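Local atomic coordinates of nucleoporin NUP159 (Saccharomyces cerevisiae, PDB entry 1XIP), a protein that forms part of the nuclear pore complex and, through the N-terminal beta-propeller domain present here, tethers the helicase Dbp5 to the pore for mRNA export. Residues Ala176-Leu179 with Ser183-Ser186; Gln185-Ala188 with Glu193-Lys196; Ser215-Thr220 with Arg275-Tyr280; Tyr249-Ile254 with Ala258-Thr263. One frame throughout, in Å; residues are numbered along the deposited sequence.

Contact 1. Residues Ala176-Leu179 with Ser183-Ser186; sequences AVLL and SFQS
Leu-178 lies alongside Phe-184, both side chains pointing the same way from one face of the sheet. The CD2 methyl of Leu-178 sits over one ring face of Phe-184, 4.2 Å from the centroid and displaced toward the rim, a CH-pi contact, while Leu-178 CG approaches Phe-184 CE1 at 3.8 Å. A branched leucine suits this place because one methyl can cover the ring while the other is turned to a different neighbour. At the end of the strand, the branched side chain of Leu-179 crosses that of Gln-185 obliquely, and its CD1 comes 3.6 Å from Ser-183 OG and 3.7 Å from Gln-185 NE2. The amide gets there because the glutamine chain is extended beyond CG. Between the two strands runs the backbone ladder. Val-177 and Gln-185 exchange two bonds, Val-177 N to Gln-185 O at 2.8 Å and Gln-185 N to Val-177 O at 3.0 Å, and Leu-179 N reaches Ser-183 O at 2.9 Å in a straighter bond (166° at the hydrogen). These are the two central strands, 174-179 and 184-190, of a four-stranded antiparallel blade of the beta propeller, joined as a beta hairpin. Just beyond, Ser-183 OG bonds to Asp-181 in the hairpin turn, a short hydroxyl well matched to the place where the turn gives way to strand 184-190, and Ser-186 OG bonds to Gln-174. The Phe-184 ring meets that of Phe-200 nearly parallel and presses on Val-219, Ala-229 and Phe-231 of the next blade. Small Ala-176 and Ser-186 let Phe-227 of that blade come close.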
loop_
_atom_site.group_PDB
_atom_site.type_symbol
_atom_site.label_atom_id
_atom_site.label_comp_id
_atom_site.label_asym_id
_atom_site.label_seq_id
_atom_site.Cartn_x
_atom_site.Cartn_y
_atom_site.Cartn_z
ATOM N N ALA A 176 -12.961 5.970 1.704
ATOM C CA ALA A 176 -12.473 7.259 2.185
ATOM C C ALA A 176 -11.769 8.058 1.077
ATOM O O ALA A 176 -11.116 7.503 0.201
ATOM C CB ALA A 176 -11.548 7.060 3.363
ATOM N N VAL A 177 -11.890 9.371 1.147
ATOM C CA VAL A 177 -11.367 10.252 0.115
ATOM C C VAL A 177 -10.658 11.445 0.787
ATOM O O VAL A 177 -11.178 12.021 1.754
ATOM C CB VAL A 177 -12.534 10.712 -0.804
ATOM C CG1 VAL A 177 -12.211 11.980 -1.536
ATOM C CG2 VAL A 177 -12.917 9.596 -1.783
ATOM N N LEU A 178 -9.444 11.755 0.316
ATOM C CA LEU A 178 -8.719 12.964 0.703
ATOM C C LEU A 178 -8.757 13.938 -0.468
ATOM O O LEU A 178 -8.320 13.601 -1.577
ATOM C CB LEU A 178 -7.264 12.651 1.033
ATOM C CG LEU A 178 -6.549 13.429 2.158
ATOM C CD1 LEU A 178 -5.040 13.235 2.096
ATOM C CD2 LEU A 178 -6.902 14.922 2.197
ATOM N N LEU A 179 -9.252 15.148 -0.214
ATOM C CA LEU A 179 -9.422 16.142 -1.272
ATOM C C LEU A 179 -8.288 17.169 -1.346
ATOM O O LEU A 179 -7.527 17.319 -0.398
ATOM C CB LEU A 179 -10.780 16.842 -1.123
ATOM C CG LEU A 179 -11.994 15.924 -1.273
ATOM C CD1 LEU A 179 -13.304 16.675 -1.054
ATOM C CD2 LEU A 179 -11.972 15.294 -2.647
ATOM N N SER A 183 -9.633 18.426 2.813
ATOM C CA SER A 183 -10.751 17.897 3.577
ATOM C C SER A 183 -10.965 16.405 3.299
ATOM O O SER A 183 -10.431 15.853 2.326
ATOM C CB SER A 183 -12.023 18.716 3.328
ATOM O OG SER A 183 -12.663 18.324 2.133
ATOM N N PHE A 184 -11.747 15.772 4.169
ATOM C CA PHE A 184 -11.978 14.339 4.137
ATOM C C PHE A 184 -13.443 13.976 3.917
ATOM O O PHE A 184 -14.357 14.699 4.332
ATOM C CB PHE A 184 -11.524 13.733 5.448
ATOM C CG PHE A 184 -10.057 13.810 5.667
ATOM C CD1 PHE A 184 -9.253 12.701 5.423
ATOM C CD2 PHE A 184 -9.475 14.974 6.146
ATOM C CE1 PHE A 184 -7.877 12.762 5.636
ATOM C CE2 PHE A 184 -8.111 15.051 6.358
ATOM C CZ PHE A 184 -7.303 13.945 6.102
ATOM N N GLN A 185 -13.658 12.840 3.278
ATOM C CA GLN A 185 -14.996 12.327 3.074
ATOM C C GLN A 185 -15.004 10.824 3.198
ATOM O O GLN A 185 -14.066 10.148 2.795
ATOM C CB GLN A 185 -15.511 12.737 1.714
ATOM C CG GLN A 185 -16.160 14.102 1.695
ATOM C CD GLN A 185 -16.673 14.455 0.333
ATOM O OE1 GLN A 185 -17.010 13.568 -0.452
ATOM N NE2 GLN A 185 -16.723 15.742 0.028
ATOM N N SER A 186 -16.077 10.306 3.762
ATOM C CA SER A 186 -16.202 8.895 4.014
ATOM C C SER A 186 -17.561 8.436 3.555
ATOM O O SER A 186 -18.548 9.127 3.751
ATOM C CB SER A 186 -16.026 8.623 5.503
ATOM O OG SER A 186 -16.102 7.243 5.778
#

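Contact 2. Residues Gln185-Ala188 with Glu193-Lys196; sequences QSFA and EMEK
The Phe-187 ring carries the selenium of Met-194 over one face, 4.4 Å from the centroid, in a Met-aromatic contact; Met-194 is selenomethionine. At the ring edge, near its plane, comes the carbonyl carbon of Glu-195, and Lys-196 CG approaches obliquely, 3.5 Å from Phe-187 CE1. This is the outer hairpin of a propeller blade, where strand 184-190 turns into the edge strand 193-200. The two short segments meet at 127°, far from a flat antiparallel pairing, and the side chains of the non-hydrogen-bonded pair Phe-187 and Lys-196 diverge at their roots. Lysine nonetheless returns to the ring, because bends along its chain bring the aliphatic part back against the ring before the amine moves on. There NZ lies 3.6 Å from Gln-185 OE1, but its stronger partner is Glu-199, with which it forms a salt bridge. A long amphipathic lysine suits a partly exposed ring: its carbons can pack on the phenylalanine while the amine pairs with an acid. Met-194 has CG between its backbone N and carbonyl carbon (chi1 54°), which swings the flexible chain across Phe-187 and lets its CE methyl come 3.5 Å from Phe-187 CB; the Met-194 side chain also touches Leu-175 on the next strand inward. Ala-188 and Glu-195 form the hydrogen-bonded pair, with Glu-195 N giving to Ala-188 O at 3.0 Å. In the return bond Ala-188 N meets Glu-195 O at 2.8 Å, the donor tilted 27° from the carbonyl plane.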
loop_
_atom_site.group_PDB
_atom_site.type_symbol
_atom_site.label_atom_id
_atom_site.label_comp_id
_atom_site.label_asym_id
_atom_site.label_seq_id
_atom_site.Cartn_x
_atom_site.Cartn_y
_atom_site.Cartn_z
ATOM N N GLN A 185 -13.658 12.840 3.278
ATOM C CA GLN A 185 -14.996 12.327 3.074
ATOM C C GLN A 185 -15.004 10.824 3.198
ATOM O O GLN A 185 -14.066 10.148 2.795
ATOM C CB GLN A 185 -15.511 12.737 1.714
ATOM C CG GLN A 185 -16.160 14.102 1.695
ATOM C CD GLN A 185 -16.673 14.455 0.333
ATOM O OE1 GLN A 185 -17.010 13.568 -0.452
ATOM N NE2 GLN A 185 -16.723 15.742 0.028
ATOM N N SER A 186 -16.077 10.306 3.762
ATOM C CA SER A 186 -16.202 8.895 4.014
ATOM C C SER A 186 -17.561 8.436 3.555
ATOM O O SER A 186 -18.548 9.127 3.751
ATOM C CB SER A 186 -16.026 8.623 5.503
ATOM O OG SER A 186 -16.102 7.243 5.778
ATOM N N PHE A 187 -17.618 7.271 2.927
ATOM C CA PHE A 187 -18.881 6.754 2.408
ATOM C C PHE A 187 -19.078 5.322 2.839
ATOM O O PHE A 187 -18.122 4.559 2.942
ATOM C CB PHE A 187 -18.896 6.774 0.884
ATOM C CG PHE A 187 -18.572 8.110 0.272
ATOM C CD1 PHE A 187 -19.582 8.894 -0.288
ATOM C CD2 PHE A 187 -17.256 8.559 0.195
ATOM C CE1 PHE A 187 -19.291 10.112 -0.876
ATOM C CE2 PHE A 187 -16.958 9.773 -0.388
ATOM C CZ PHE A 187 -17.975 10.552 -0.925
ATOM N N ALA A 188 -20.321 4.943 3.068
ATOM C CA ALA A 188 -20.657 3.532 3.110
ATOM C C ALA A 188 -20.539 2.994 1.681
ATOM O O ALA A 188 -20.985 3.643 0.725
ATOM C CB ALA A 188 -22.042 3.341 3.644
ATOM N N GLU A 193 -21.735 0.900 -5.123
ATOM C CA GLU A 193 -22.701 1.872 -4.625
ATOM C C GLU A 193 -22.207 2.517 -3.333
ATOM O O GLU A 193 -21.546 1.868 -2.520
ATOM C CB GLU A 193 -24.058 1.191 -4.391
ATOM C CG GLU A 193 -25.262 2.005 -4.846
ATOM C CD GLU A 193 -25.618 1.767 -6.303
ATOM O OE1 GLU A 193 -26.508 2.487 -6.817
ATOM O OE2 GLU A 193 -25.013 0.867 -6.935
HETATM N N MSE A 194 -22.546 3.790 -3.140
HETATM C CA MSE A 194 -22.060 4.532 -1.978
HETATM C C MSE A 194 -22.979 5.628 -1.463
HETATM O O MSE A 194 -23.660 6.306 -2.231
HETATM C CB MSE A 194 -20.689 5.124 -2.266
HETATM C CG MSE A 194 -20.621 5.963 -3.522
HETATM SE SE MSE A 194 -18.822 6.648 -3.799
HETATM C CE MSE A 194 -17.923 5.835 -2.322
ATOM N N GLU A 195 -22.961 5.794 -0.143
ATOM C CA GLU A 195 -23.753 6.799 0.543
ATOM C C GLU A 195 -22.874 7.522 1.561
ATOM O O GLU A 195 -22.263 6.878 2.421
ATOM C CB GLU A 195 -24.945 6.147 1.259
ATOM C CG GLU A 195 -26.019 5.583 0.333
ATOM C CD GLU A 195 -27.423 5.688 0.917
ATOM O OE1 GLU A 195 -27.662 6.593 1.758
ATOM O OE2 GLU A 195 -28.291 4.865 0.531
ATOM N N LYS A 196 -22.821 8.853 1.461
ATOM C CA LYS A 196 -22.047 9.687 2.384
ATOM C C LYS A 196 -22.300 9.291 3.834
ATOM O O LYS A 196 -23.441 9.199 4.261
ATOM C CB LYS A 196 -22.391 11.162 2.176
ATOM C CG LYS A 196 -21.371 11.928 1.346
ATOM C CD LYS A 196 -20.781 13.113 2.111
ATOM C CE LYS A 196 -21.180 14.433 1.461
ATOM N NZ LYS A 196 -20.315 14.778 0.296
#

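Contact 3. Residues Ser215-Thr220 with Arg275-Tyr280; sequences SPLSVT and RFPYMY
Met-279, a selenomethionine, reaches from its strand to the hydroxyls of Ser-218 and Thr-220. Its CB lies 3.7 Å from Ser-218 OG and 3.6 Å from Thr-220 OG1; CG, set anti to the backbone N (chi1 -176°), keeps to Thr-220, again 3.6 Å from OG1. Beyond CG the chain bends at both remaining torsions, and this side chain also packs on Met-248 of strand 246-254. A flexible, unbranched residue can thus follow the surface it meets, crossing the threonine at about a right angle. The polar link comes from water: one molecule lies 2.9 Å from Thr-220 OG1 and donates to Met-279 O at 2.8 Å, so the small hydroxyl and the main-chain carbonyl are joined without direct backbone pairing. Earlier along both segments, Leu-217 and Pro-277 close the gap with carbon alone, Leu-217 CD2 to Pro-277 CG at 3.9 Å and Leu-217 CB to Pro-277 CB at 4.0 Å. The rigid proline ring offers a compact apolar surface in a segment that is not yet strand. Leu-217 and Ser-218 both face Val-230 of the neighbouring strand, a classic beta bulge that brings two successive residues into the contact, whereas Pro-216 and Val-219 pack on Leu-178. Phe-276, next to the proline, stacks on Phe-130. Near the middle of the domain, strand 215-221, at the inner edge of its sheet, meets the start of strand 279-284, an end strand of the following one, with no direct hydrogen bond, as is characteristic of the innermost strands of adjacent beta-propeller blades.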
loop_
_atom_site.group_PDB
_atom_site.type_symbol
_atom_site.label_atom_id
_atom_site.label_comp_id
_atom_site.label_asym_id
_atom_site.label_seq_id
_atom_site.Cartn_x
_atom_site.Cartn_y
_atom_site.Cartn_z
ATOM N N SER A 215 1.024 19.344 1.582
ATOM C CA SER A 215 0.037 18.956 0.605
ATOM C C SER A 215 -0.652 17.682 1.045
ATOM O O SER A 215 -0.086 16.899 1.816
ATOM C CB SER A 215 0.722 18.714 -0.730
ATOM O OG SER A 215 0.203 19.579 -1.716
ATOM N N PRO A 216 -1.866 17.456 0.551
ATOM C CA PRO A 216 -2.590 16.224 0.866
ATOM C C PRO A 216 -1.935 15.069 0.117
ATOM O O PRO A 216 -1.867 15.122 -1.115
ATOM C CB PRO A 216 -3.997 16.502 0.332
ATOM C CG PRO A 216 -3.799 17.505 -0.777
ATOM C CD PRO A 216 -2.630 18.342 -0.353
ATOM N N LEU A 217 -1.425 14.070 0.842
ATOM C CA LEU A 217 -0.657 12.995 0.208
ATOM C C LEU A 217 -1.360 11.633 0.273
ATOM O O LEU A 217 -1.319 10.870 -0.693
ATOM C CB LEU A 217 0.769 12.908 0.774
ATOM C CG LEU A 217 1.752 14.111 0.702
ATOM C CD1 LEU A 217 3.047 13.812 1.409
ATOM C CD2 LEU A 217 2.052 14.514 -0.703
ATOM N N SER A 218 -2.030 11.332 1.386
ATOM C CA SER A 218 -2.443 9.961 1.623
ATOM C C SER A 218 -3.547 9.755 2.689
ATOM O O SER A 218 -3.507 10.373 3.742
ATOM C CB SER A 218 -1.208 9.136 1.980
ATOM O OG SER A 218 -1.581 8.031 2.771
ATOM N N VAL A 219 -4.523 8.890 2.392
ATOM C CA VAL A 219 -5.427 8.345 3.418
ATOM C C VAL A 219 -5.321 6.844 3.520
ATOM O O VAL A 219 -5.040 6.163 2.529
ATOM C CB VAL A 219 -6.943 8.556 3.171
ATOM C CG1 VAL A 219 -7.572 9.231 4.376
ATOM C CG2 VAL A 219 -7.255 9.230 1.842
ATOM N N THR A 220 -5.606 6.342 4.719
ATOM C CA THR A 220 -5.712 4.924 4.970
ATOM C C THR A 220 -6.795 4.723 5.994
ATOM O O THR A 220 -6.784 5.370 7.032
ATOM C CB THR A 220 -4.384 4.395 5.506
ATOM O OG1 THR A 220 -3.365 4.638 4.536
ATOM C CG2 THR A 220 -4.399 2.879 5.610
ATOM N N ARG A 275 9.677 8.933 -5.393
ATOM C CA ARG A 275 8.523 8.065 -5.293
ATOM C C ARG A 275 7.283 8.882 -5.162
ATOM O O ARG A 275 7.294 9.942 -4.535
ATOM C CB ARG A 275 8.661 7.144 -4.089
ATOM C CG ARG A 275 9.719 6.110 -4.287
ATOM C CD ARG A 275 9.358 5.105 -5.341
ATOM N NE ARG A 275 9.100 3.831 -4.699
ATOM C CZ ARG A 275 7.917 3.280 -4.550
ATOM N NH1 ARG A 275 6.823 3.857 -5.028
ATOM N NH2 ARG A 275 7.828 2.130 -3.947
ATOM N N PHE A 276 6.222 8.398 -5.787
ATOM C CA PHE A 276 4.890 8.890 -5.537
ATOM C C PHE A 276 4.463 8.411 -4.149
ATOM O O PHE A 276 4.629 7.240 -3.824
ATOM C CB PHE A 276 3.939 8.359 -6.603
ATOM C CG PHE A 276 2.564 8.940 -6.536
ATOM C CD1 PHE A 276 2.275 10.145 -7.163
ATOM C CD2 PHE A 276 1.556 8.289 -5.837
ATOM C CE1 PHE A 276 0.985 10.694 -7.096
ATOM C CE2 PHE A 276 0.274 8.822 -5.755
ATOM C CZ PHE A 276 -0.022 10.026 -6.391
ATOM N N PRO A 277 3.955 9.325 -3.325
ATOM C CA PRO A 277 3.460 9.013 -1.972
ATOM C C PRO A 277 2.366 7.977 -1.908
ATOM O O PRO A 277 1.310 8.173 -2.498
ATOM C CB PRO A 277 2.905 10.346 -1.503
ATOM C CG PRO A 277 3.808 11.314 -2.163
ATOM C CD PRO A 277 3.906 10.771 -3.597
ATOM N N TYR A 278 2.611 6.890 -1.183
ATOM C CA TYR A 278 1.614 5.851 -0.990
ATOM C C TYR A 278 1.904 5.070 0.285
ATOM O O TYR A 278 3.055 4.768 0.597
ATOM C CB TYR A 278 1.521 4.920 -2.214
ATOM C CG TYR A 278 0.554 3.775 -2.008
ATOM C CD1 TYR A 278 -0.825 3.992 -2.002
ATOM C CD2 TYR A 278 1.026 2.474 -1.797
ATOM C CE1 TYR A 278 -1.710 2.948 -1.775
ATOM C CE2 TYR A 278 0.163 1.426 -1.564
ATOM C CZ TYR A 278 -1.207 1.661 -1.546
ATOM O OH TYR A 278 -2.075 0.614 -1.316
HETATM N N MSE A 279 0.850 4.774 1.027
HETATM C CA MSE A 279 0.962 4.066 2.290
HETATM C C MSE A 279 0.525 2.621 2.103
HETATM O O MSE A 279 -0.624 2.378 1.751
HETATM C CB MSE A 279 0.079 4.754 3.347
HETATM C CG MSE A 279 0.184 4.170 4.749
HETATM SE SE MSE A 279 1.929 4.525 5.612
HETATM C CE MSE A 279 1.931 6.475 5.543
ATOM N N TYR A 280 1.444 1.681 2.340
ATOM C CA TYR A 280 1.157 0.242 2.279
ATOM C C TYR A 280 0.513 -0.241 3.574
ATOM O O TYR A 280 0.980 0.103 4.653
ATOM C CB TYR A 280 2.437 -0.550 1.967
ATOM C CG TYR A 280 3.001 -0.208 0.611
ATOM C CD1 TYR A 280 2.589 -0.895 -0.529
ATOM C CD2 TYR A 280 3.898 0.843 0.455
ATOM C CE1 TYR A 280 3.076 -0.570 -1.768
ATOM C CE2 TYR A 280 4.378 1.187 -0.780
ATOM C CZ TYR A 280 3.963 0.480 -1.893
ATOM O OH TYR A 280 4.457 0.811 -3.143
HETATM O O HOH W 1 -3.352 3.071 2.104
#

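Contact 4. Residues Tyr249-Ile254 with Ala258-Thr263; sequences YIIKHI and ASFQET
Ile-251 and Phe-260 share nearly the same first torsion (chi1 -63° and -70°), with CG1 and CG respectively anti to the carbonyl carbon. Both leave the same face of the sheet, and these like torsions set them side by side. Ile-251 CG1 consequently lies over the centre of the Phe-260 ring, 3.6 Å from the centroid, a CH-pi contact. The rest of the isoleucine is used too: CD1 continues over the ring to 3.6 Å from Phe-260 CE1, and the CG2 branch meets Ala-258 CB at 3.7 Å, where a small methyl fits beside it. Tyr-249 CD1 rests more loosely on Phe-260 CB, and the neighbouring carboxylate of Glu-262 forms a salt bridge with Lys-247. Ser-259, whose side chain is on the opposite face, has OG swung almost over its own backbone N; this OG and the backbone N both give to one acceptor: N to Lys-252 O at 2.9 Å, nearly straight at 175°, and OG to Lys-252 O at 3.1 Å. They reach this carbonyl from opposite faces of its plane, so a serine here doubles the grip on one rung of the ladder. Ile-250 N bonds to Gln-261 O at 2.9 Å, but the return bond is bent and weak. His-253 stacks on Phe-198, while Ile-251 and Ala-258 touch Phe-200, both phenylalanines lying on strand 193-200 of the preceding blade. An antiparallel hairpin of strands 246-254 and 257-263, with aromatic and aliphatic residues packed between sheets, is typical of the outer part of a beta-propeller blade.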
loop_
_atom_site.group_PDB
_atom_site.type_symbol
_atom_site.label_atom_id
_atom_site.label_comp_id
_atom_site.label_asym_id
_atom_site.label_seq_id
_atom_site.Cartn_x
_atom_site.Cartn_y
_atom_site.Cartn_z
ATOM N N TYR A 249 -1.009 12.034 10.677
ATOM C CA TYR A 249 -2.061 12.231 11.649
ATOM C C TYR A 249 -2.986 11.033 11.709
ATOM O O TYR A 249 -3.382 10.492 10.683
ATOM C CB TYR A 249 -2.857 13.490 11.318
ATOM C CG TYR A 249 -2.062 14.761 11.475
ATOM C CD1 TYR A 249 -2.076 15.476 12.672
ATOM C CD2 TYR A 249 -1.291 15.254 10.428
ATOM C CE1 TYR A 249 -1.348 16.642 12.802
ATOM C CE2 TYR A 249 -0.565 16.401 10.559
ATOM C CZ TYR A 249 -0.594 17.098 11.735
ATOM O OH TYR A 249 0.145 18.266 11.832
ATOM N N ILE A 250 -3.313 10.618 12.920
ATOM C CA ILE A 250 -4.383 9.673 13.141
ATOM C C ILE A 250 -5.675 10.455 13.398
ATOM O O ILE A 250 -5.735 11.298 14.283
ATOM C CB ILE A 250 -4.049 8.781 14.329
ATOM C CG1 ILE A 250 -2.684 8.086 14.133
ATOM C CG2 ILE A 250 -5.194 7.803 14.597
ATOM C CD1 ILE A 250 -2.707 6.864 13.225
ATOM N N ILE A 251 -6.691 10.198 12.594
ATOM C CA ILE A 251 -7.972 10.833 12.769
ATOM C C ILE A 251 -8.946 9.798 13.305
ATOM O O ILE A 251 -9.225 8.804 12.631
ATOM C CB ILE A 251 -8.468 11.399 11.443
ATOM C CG1 ILE A 251 -7.514 12.480 10.939
ATOM C CG2 ILE A 251 -9.885 11.955 11.590
ATOM C CD1 ILE A 251 -7.337 12.489 9.417
ATOM N N LYS A 252 -9.426 10.015 14.535
ATOM C CA LYS A 252 -10.499 9.205 15.122
ATOM C C LYS A 252 -11.737 10.054 15.068
ATOM O O LYS A 252 -11.739 11.186 15.565
ATOM C CB LYS A 252 -10.195 8.820 16.576
ATOM C CG LYS A 252 -8.790 8.233 16.806
ATOM C CD LYS A 252 -8.717 7.401 18.096
ATOM C CE LYS A 252 -7.323 6.782 18.274
ATOM N NZ LYS A 252 -6.962 6.459 19.704
ATOM N N HIS A 253 -12.784 9.525 14.438
ATOM C CA HIS A 253 -14.035 10.254 14.296
ATOM C C HIS A 253 -15.103 9.741 15.258
ATOM O O HIS A 253 -15.729 8.715 15.010
ATOM C CB HIS A 253 -14.541 10.187 12.861
ATOM C CG HIS A 253 -15.854 10.864 12.661
ATOM N ND1 HIS A 253 -17.030 10.168 12.467
ATOM C CD2 HIS A 253 -16.184 12.179 12.636
ATOM C CE1 HIS A 253 -18.027 11.026 12.323
ATOM N NE2 HIS A 253 -17.541 12.252 12.423
ATOM N N ILE A 254 -15.297 10.470 16.358
ATOM C CA ILE A 254 -16.321 10.147 17.356
ATOM C C ILE A 254 -17.471 11.138 17.249
ATOM O O ILE A 254 -17.289 12.353 17.474
ATOM C CB ILE A 254 -15.734 10.156 18.817
ATOM C CG1 ILE A 254 -14.427 9.347 18.908
ATOM C CG2 ILE A 254 -16.761 9.626 19.817
ATOM C CD1 ILE A 254 -13.205 10.162 19.403
ATOM N N ALA A 258 -14.301 14.884 14.200
ATOM C CA ALA A 258 -13.016 14.231 14.012
ATOM C C ALA A 258 -11.966 14.847 14.930
ATOM O O ALA A 258 -11.938 16.058 15.118
ATOM C CB ALA A 258 -12.587 14.352 12.569
ATOM N N SER A 259 -11.124 14.015 15.524
ATOM C CA SER A 259 -9.941 14.504 16.215
ATOM C C SER A 259 -8.687 14.099 15.439
ATOM O O SER A 259 -8.577 12.971 14.971
ATOM C CB SER A 259 -9.869 13.983 17.652
ATOM O OG SER A 259 -10.801 12.953 17.874
ATOM N N PHE A 260 -7.748 15.021 15.300
ATOM C CA PHE A 260 -6.490 14.724 14.668
ATOM C C PHE A 260 -5.440 14.609 15.751
ATOM O O PHE A 260 -5.532 15.283 16.767
ATOM C CB PHE A 260 -6.116 15.845 13.718
ATOM C CG PHE A 260 -6.971 15.924 12.491
ATOM C CD1 PHE A 260 -6.387 15.909 11.234
ATOM C CD2 PHE A 260 -8.343 16.043 12.584
ATOM C CE1 PHE A 260 -7.161 16.000 10.078
ATOM C CE2 PHE A 260 -9.126 16.125 11.438
ATOM C CZ PHE A 260 -8.527 16.108 10.181
ATOM N N GLN A 261 -4.443 13.751 15.537
ATOM C CA GLN A 261 -3.339 13.595 16.481
ATOM C C GLN A 261 -2.086 13.221 15.714
ATOM O O GLN A 261 -2.131 12.303 14.893
ATOM C CB GLN A 261 -3.649 12.476 17.471
ATOM C CG GLN A 261 -4.732 12.769 18.513
ATOM C CD GLN A 261 -5.088 11.528 19.312
ATOM O OE1 GLN A 261 -5.837 10.677 18.836
ATOM N NE2 GLN A 261 -4.527 11.407 20.514
ATOM N N GLU A 262 -0.971 13.900 15.999
ATOM C CA GLU A 262 0.290 13.674 15.289
ATOM C C GLU A 262 0.986 12.405 15.719
ATOM O O GLU A 262 0.920 12.041 16.884
ATOM C CB GLU A 262 1.257 14.823 15.532
ATOM C CG GLU A 262 1.122 15.960 14.543
ATOM C CD GLU A 262 2.448 16.397 13.933
ATOM O OE1 GLU A 262 2.608 17.613 13.698
ATOM O OE2 GLU A 262 3.312 15.529 13.667
ATOM N N THR A 263 1.646 11.734 14.768
ATOM C CA THR A 263 2.734 10.803 15.076
ATOM C C THR A 263 3.994 11.201 14.371
ATOM O O THR A 263 3.969 11.714 13.245
ATOM C CB THR A 263 2.464 9.366 14.628
ATOM O OG1 THR A 263 1.174 9.264 14.020
ATOM C CG2 THR A 263 2.440 8.436 15.828
#

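From the N terminus, contact 1 closes a short hairpin, and contact 2 closes the next on the same strand, 184-190, with Gln-185 and Ser-186 belonging to both; together they build most of one blade. Contact 3 then closes a much longer loop, from 215-220 to 275-280, and contact 4 is a hairpin within that loop, in the blade that contains strand 215-221. Contact 1 touches all three of the others: Val-177 meets Phe-187 of contact 2, Leu-179 packs on Pro-216 of contact 3, and Phe-184 reaches Ile-251 and Phe-260 of contact 4. Contacts 1, 2 and 4 thus shape two adjoining blades, while contact 3 ties the second to its successor.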